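Side-chain contacts in L-2,4-diaminobutyric acid acetyltransferase (Geobacillus sp., PDB 6SLL), which catalyses the acetylation of L-2,4-diaminobutyric acid, with acetyl coenzyme A as the acetyl donor, a step in making the chemical chaperone ectoine: residues B[95-99]-B[100-104]; B[28-31]-B[32-36]. One frame throughout, in Å; residues are numbered along the deposited sequence. Where two conformers were deposited one is given.

Contact 1: B[95-99]-B[100-104]. With COA (coenzyme A), chain F.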
loop_
_atom_site.group_PDB
_atom_site.type_symbol
_atom_site.label_atom_id
_atom_site.label_comp_id
_atom_site.label_asym_id
_atom_site.label_seq_id
_atom_site.Cartn_x
_atom_site.Cartn_y
_atom_site.Cartn_z
ATOM N N SER B 95 18.723 13.885 -0.162
ATOM C CA SER B 95 19.441 14.902 0.510
ATOM C C SER B 95 20.203 15.857 -0.374
ATOM O O SER B 95 20.274 17.073 -0.206
ATOM C CB SER B 95 20.339 14.194 1.493
ATOM O OG SER B 95 20.979 15.178 2.280
ATOM N N SER B 96 20.886 15.259 -1.347
ATOM C CA SER B 96 21.730 15.951 -2.315
ATOM C C SER B 96 21.007 16.904 -3.148
ATOM O O SER B 96 21.610 17.821 -3.762
ATOM C CB SER B 96 22.370 14.836 -3.296
ATOM O OG SER B 96 21.297 14.092 -3.867
ATOM N N HIS B 97 19.684 16.804 -3.225
ATOM C CA HIS B 97 18.884 17.589 -4.155
ATOM C C HIS B 97 17.767 18.327 -3.513
ATOM O O HIS B 97 16.859 18.843 -4.182
ATOM C CB HIS B 97 18.292 16.675 -5.265
ATOM C CG HIS B 97 19.271 16.239 -6.249
ATOM N ND1 HIS B 97 20.258 15.352 -5.995
ATOM C CD2 HIS B 97 19.431 16.584 -7.527
ATOM C CE1 HIS B 97 21.006 15.120 -7.082
ATOM N NE2 HIS B 97 20.492 15.858 -8.036
ATOM N N ARG B 98 17.792 18.524 -2.181
ATOM C CA ARG B 98 16.727 19.291 -1.468
ATOM C C ARG B 98 16.858 20.759 -1.652
ATOM O O ARG B 98 17.892 21.291 -2.013
ATOM C CB ARG B 98 16.768 18.834 0.006
ATOM C CG ARG B 98 16.207 17.491 0.256
ATOM C CD ARG B 98 16.348 17.096 1.712
ATOM N NE ARG B 98 16.060 15.716 1.783
ATOM C CZ ARG B 98 16.568 14.816 2.667
ATOM N NH1 ARG B 98 17.293 15.304 3.740
ATOM N NH2 ARG B 98 16.345 13.549 2.581
ATOM N N ARG B 99 15.728 21.424 -1.433
ATOM C CA ARG B 99 15.618 22.861 -1.487
ATOM C C ARG B 99 15.856 23.456 -2.845
ATOM O O ARG B 99 16.299 24.579 -3.062
ATOM C CB ARG B 99 16.572 23.566 -0.433
ATOM C CG ARG B 99 16.348 23.021 0.999
ATOM C CD ARG B 99 17.416 23.512 2.017
ATOM N NE ARG B 99 18.861 23.182 1.490
ATOM C CZ ARG B 99 19.424 21.891 1.471
ATOM N NH1 ARG B 99 18.828 20.858 2.020
ATOM N NH2 ARG B 99 20.676 21.659 0.968
ATOM N N GLN B 100 15.456 22.652 -3.844
ATOM C CA GLN B 100 15.493 23.019 -5.225
ATOM C C GLN B 100 14.094 23.056 -5.858
ATOM O O GLN B 100 13.952 23.260 -7.066
ATOM C CB GLN B 100 16.412 22.031 -6.094
ATOM C CG GLN B 100 17.819 21.972 -5.569
ATOM C CD GLN B 100 18.706 21.040 -6.467
ATOM O OE1 GLN B 100 18.267 20.627 -7.557
ATOM N NE2 GLN B 100 19.718 20.566 -5.930
ATOM N N GLY B 101 13.043 22.819 -5.100
ATOM C CA GLY B 101 11.680 22.835 -5.613
ATOM C C GLY B 101 11.238 21.476 -6.172
ATOM O O GLY B 101 10.135 21.470 -6.769
ATOM N N ILE B 102 11.956 20.417 -5.984
ATOM C CA ILE B 102 11.560 19.128 -6.587
ATOM C C ILE B 102 10.294 18.619 -5.934
ATOM O O ILE B 102 9.408 18.145 -6.626
ATOM C CB ILE B 102 12.744 18.142 -6.515
ATOM C CG1 ILE B 102 13.915 18.648 -7.375
ATOM C CG2 ILE B 102 12.283 16.761 -6.953
ATOM C CD1 ILE B 102 15.172 17.811 -7.217
ATOM N N ALA B 103 10.194 18.672 -4.598
ATOM C CA ALA B 103 8.967 18.163 -4.006
ATOM C C ALA B 103 7.748 18.994 -4.437
ATOM O O ALA B 103 6.688 18.403 -4.742
ATOM C CB ALA B 103 9.048 18.136 -2.475
ATOM N N LYS B 104 7.878 20.316 -4.494
ATOM C CA LYS B 104 6.768 21.134 -4.922
ATOM C C LYS B 104 6.393 20.780 -6.361
ATOM O O LYS B 104 5.212 20.707 -6.684
ATOM C CB LYS B 104 7.143 22.573 -4.819
ATOM C CG LYS B 104 6.092 23.571 -5.162
ATOM C CD LYS B 104 6.600 25.024 -5.059
ATOM C CE LYS B 104 6.950 25.435 -3.662
ATOM N NZ LYS B 104 6.971 26.965 -3.551
HETATM N N1A COA F . 14.289 24.788 5.342
HETATM C C2A COA F . 13.319 25.684 5.110
HETATM N N3A COA F . 12.310 25.598 4.239
HETATM C C4A COA F . 12.356 24.454 3.501
HETATM C C5A COA F . 13.300 23.451 3.686
HETATM C C6A COA F . 14.312 23.613 4.653
HETATM N N6A COA F . 15.272 22.768 4.891
HETATM N N7A COA F . 13.076 22.472 2.728
HETATM C C8A COA F . 11.987 22.837 2.068
HETATM N N9A COA F . 11.516 24.016 2.544
HETATM C C1B COA F . 10.364 24.676 2.104
HETATM C C2B COA F . 10.585 25.438 0.792
HETATM O O2B COA F . 11.088 26.709 1.026
HETATM C C3B COA F . 9.195 25.302 0.197
HETATM O O3B COA F . 8.304 26.215 0.967
HETATM P P3B COA F . 7.823 27.636 0.346
HETATM O O7A COA F . 6.846 27.106 -0.727
HETATM O O8A COA F . 7.297 28.417 1.560
HETATM O O9A COA F . 8.922 28.174 -0.704
HETATM C C4B COA F . 8.770 23.924 0.628
HETATM O O4B COA F . 9.395 23.657 1.859
HETATM C C5B COA F . 9.003 22.931 -0.513
HETATM O O5B COA F . 10.390 22.979 -0.928
HETATM P P1A COA F . 11.007 21.978 -1.998
HETATM O O1A COA F . 12.323 22.513 -2.395
HETATM O O2A COA F . 10.014 21.637 -3.044
HETATM O O3A COA F . 11.228 20.701 -1.040
HETATM P P2A COA F . 12.308 19.522 -1.264
HETATM O O4A COA F . 12.376 19.146 -2.694
HETATM O O5A COA F . 13.585 19.908 -0.590
HETATM O O6A COA F . 11.629 18.338 -0.512
HETATM C CBP COA F . 10.957 17.123 1.456
HETATM C CCP COA F . 10.955 18.460 0.763
HETATM C CDP COA F . 10.017 17.231 2.693
HETATM C CEP COA F . 10.444 16.079 0.530
HETATM C CAP COA F . 12.438 16.836 1.869
HETATM O OAP COA F . 12.818 17.814 2.874
HETATM C C9P COA F . 12.715 15.474 2.405
HETATM O O9P COA F . 12.631 14.426 1.741
HETATM N N8P COA F . 13.076 15.485 3.716
HETATM C C7P COA F . 13.426 14.418 4.517
HETATM C C6P COA F . 14.506 14.852 5.637
HETATM C C5P COA F . 13.897 15.554 6.804
HETATM O O5P COA F . 13.099 16.531 6.580
HETATM N N4P COA F . 14.245 15.273 7.930
HETATM C C3P COA F . 13.713 15.971 9.174
HETATM C C2P COA F . 14.293 15.079 10.519
HETATM S S1P COA F . 15.999 15.510 10.687
HETATM O O HOH W 1 20.389 20.769 -2.907
HETATM O O HOH W 2 22.319 18.648 -6.348
HETATM O O HOH W 3 14.355 20.080 -4.219
#

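Contact 2: B[28-31]-B[32-36]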
loop_
_atom_site.group_PDB
_atom_site.type_symbol
_atom_site.label_atom_id
_atom_site.label_comp_id
_atom_site.label_asym_id
_atom_site.label_seq_id
_atom_site.Cartn_x
_atom_site.Cartn_y
_atom_site.Cartn_z
ATOM N N ASP B 28 11.092 0.302 -10.948
ATOM C CA ASP B 28 11.671 1.327 -10.114
ATOM C C ASP B 28 11.709 0.961 -8.587
ATOM O O ASP B 28 12.208 1.731 -7.796
ATOM C CB ASP B 28 10.956 2.610 -10.297
ATOM C CG ASP B 28 11.101 3.181 -11.667
ATOM O OD1 ASP B 28 12.219 3.240 -12.223
ATOM O OD2 ASP B 28 10.054 3.614 -12.205
ATOM N N GLY B 29 11.060 -0.182 -8.253
ATOM C CA GLY B 29 10.821 -0.432 -6.839
ATOM C C GLY B 29 12.086 -0.438 -5.988
ATOM O O GLY B 29 12.086 0.197 -4.907
ATOM N N THR B 30 13.163 -1.125 -6.447
ATOM C CA THR B 30 14.376 -1.097 -5.663
ATOM C C THR B 30 14.965 0.252 -5.459
ATOM O O THR B 30 15.401 0.628 -4.380
ATOM C CB THR B 30 15.369 -2.135 -6.242
ATOM O OG1 THR B 30 14.962 -3.432 -5.788
ATOM C CG2 THR B 30 16.779 -1.852 -5.823
ATOM N N ARG B 31 15.062 1.042 -6.566
ATOM C CA ARG B 31 15.692 2.347 -6.444
ATOM C C ARG B 31 14.868 3.300 -5.607
ATOM O O ARG B 31 15.381 4.161 -4.879
ATOM C CB ARG B 31 16.006 2.948 -7.801
ATOM C CG ARG B 31 17.167 2.252 -8.497
ATOM C CD ARG B 31 17.781 2.956 -9.761
ATOM N NE ARG B 31 16.877 3.239 -10.734
ATOM C CZ ARG B 31 16.973 4.254 -11.543
ATOM N NH1 ARG B 31 17.806 5.354 -11.496
ATOM N NH2 ARG B 31 16.036 4.293 -12.478
ATOM N N VAL B 32 13.520 3.157 -5.717
ATOM C CA VAL B 32 12.652 3.952 -4.812
ATOM C C VAL B 32 12.838 3.547 -3.362
ATOM O O VAL B 32 12.963 4.380 -2.473
ATOM C CB VAL B 32 11.156 3.817 -5.268
ATOM C CG1 VAL B 32 10.264 4.417 -4.200
ATOM C CG2 VAL B 32 10.982 4.491 -6.590
ATOM N N TRP B 33 12.909 2.223 -3.099
ATOM C CA TRP B 33 13.158 1.716 -1.776
ATOM C C TRP B 33 14.464 2.327 -1.209
ATOM O O TRP B 33 14.508 2.739 -0.058
ATOM C CB TRP B 33 13.172 0.197 -1.843
ATOM C CG TRP B 33 13.486 -0.490 -0.530
ATOM C CD1 TRP B 33 12.629 -0.769 0.479
ATOM C CD2 TRP B 33 14.800 -0.947 -0.101
ATOM N NE1 TRP B 33 13.299 -1.401 1.502
ATOM C CE2 TRP B 33 14.614 -1.532 1.171
ATOM C CE3 TRP B 33 16.038 -0.965 -0.718
ATOM C CZ2 TRP B 33 15.642 -2.118 1.844
ATOM C CZ3 TRP B 33 17.070 -1.591 -0.063
ATOM C CH2 TRP B 33 16.890 -2.125 1.208
ATOM N N GLU B 34 15.500 2.288 -2.051
ATOM C CA GLU B 34 16.781 2.870 -1.602
ATOM C C GLU B 34 16.681 4.326 -1.264
ATOM O O GLU B 34 17.243 4.817 -0.242
ATOM C CB GLU B 34 17.856 2.639 -2.671
ATOM C CG GLU B 34 18.254 1.149 -2.790
ATOM C CD GLU B 34 19.176 0.838 -3.896
ATOM O OE1 GLU B 34 19.213 1.612 -4.861
ATOM O OE2 GLU B 34 19.851 -0.208 -3.812
ATOM N N LEU B 35 15.910 5.103 -2.086
ATOM C CA LEU B 35 15.672 6.527 -1.780
ATOM C C LEU B 35 14.986 6.717 -0.446
ATOM O O LEU B 35 15.397 7.511 0.390
ATOM C CB LEU B 35 14.848 7.190 -2.912
ATOM C CG LEU B 35 14.429 8.595 -2.697
ATOM C CD1 LEU B 35 15.566 9.542 -2.985
ATOM C CD2 LEU B 35 13.305 9.014 -3.617
ATOM N N ILE B 36 13.915 5.927 -0.209
ATOM C CA ILE B 36 13.193 6.023 1.068
ATOM C C ILE B 36 14.112 5.633 2.209
ATOM O O ILE B 36 14.167 6.341 3.237
ATOM C CB ILE B 36 11.940 5.171 1.049
ATOM C CG1 ILE B 36 10.995 5.502 -0.113
ATOM C CG2 ILE B 36 11.210 5.203 2.384
ATOM C CD1 ILE B 36 10.544 6.892 -0.116
#

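Contact 1: B[95-99]-B[100-104]
CD1 of Ile102 reaches back over the turn to CB of His97 at 3.9 Å, while the Gln100 chain runs alongside the His97 backbone, its CG 3.6 Å from His97 O. With CG beside its own backbone N (chi1 -57°) and the chain extended from there, Gln100 carries its amide back past His97. No direct hydrogen bond joins the two segments; water does. NE2 of Gln100 gives hydrogen bonds to two waters, both of which donate to Ser96 O, one of them weakly, its stronger bond going to Arg98 O. A third water is gripped from four sides, donating to His97 O and to O4A of coenzyme A and accepting from the N-H groups of Gln100 and Ile102. The diphosphate lies on backbone N-H groups, as in the pyrophosphate loop of GNAT enzymes: Arg99 N donates to coenzyme A O5A at 2.8 Å, nearly straight at 171° N-H...O, Gly101 N to coenzyme A O1A at 2.8 Å, and Ala103 N and Lys104 N bind O4A and O2A. Lys104 NZ holds the 3'-phosphate through coenzyme A O7A at 2.8 Å and also pairs with Glu143. C6P of coenzyme A lies over one face of the Arg98 guanidinium and Ser95 CA over the other; Arg98 NE bonds to Val93 O. The loop leads from strand 85-93 into helix 102-112, with Ile102 resting on Val93 and, together with His97, on Val71 of strand 69-78.

Contact 2: B[28-31]-B[32-36]
Thr30 O stands at the edge of the Trp33 indole, near the ring plane and 4.0 Å from CE3, while Pro47 of helix 47-56, Leu44 and Pro160 of the second subunit pack on the Trp33 side chain. This is one turn and more of an alpha helix, the first helix of the GNAT fold, held by i to i+4 bonds. CB of Trp33 lies 3.3 Å from Gly29 O, and CG points anti to the backbone N (chi1 177°), carrying the ring away from the preceding turn. The Glu34 carboxylate lies near the Thr30 methyl, OE2 being 4.0 Å from CG2, and the two side chains cross obliquely. CG of Glu34 meanwhile sits 3.3 Å from Thr30 O. With an alanine in place of Glu34 the CG against Thr30 O and the carboxylate beside the Thr30 methyl are gone, which would probably leave a gap against this turn of the helix. Thr30 OG1 turns outward to bond with Met158 O of the second subunit, so this helix face takes part in the dimer contact. On another side, Val32 and Leu35 pack on Phe73 of strand 69-78. Arg31 NH2 makes a long salt bridge to Asp28 OD1, while Asp28 OD2 pairs with Arg22 and accepts from Glu25 N. At the head of the turn, Val32 N meets Asp28 O at 2.8 Å, and Val32 CG2 lies 3.3 Å from that same oxygen.

From the N terminus, strand 20-22 comes first; contact 2 follows a short connection later, at the start of helix 29-39, and closes no loop. Helix 47-56 and strands 62-66, 69-78 and 85-93 intervene before contact 1 closes the short loop that enters helix 102-112. The two are in series, neither nested nor crossed, with centres about 17 Å apart and nearest atoms about 6 Å apart. Strand 69-78 is common ground: contact 2 packs on its Ile70 and Phe73, contact 1 on its Val71. Strand 85-93 also serves both, through Ala92 for contact 2 and Val93 for contact 1. Contact 2 thus joins the sheet to the second subunit, and contact 1 joins it to the cofactor.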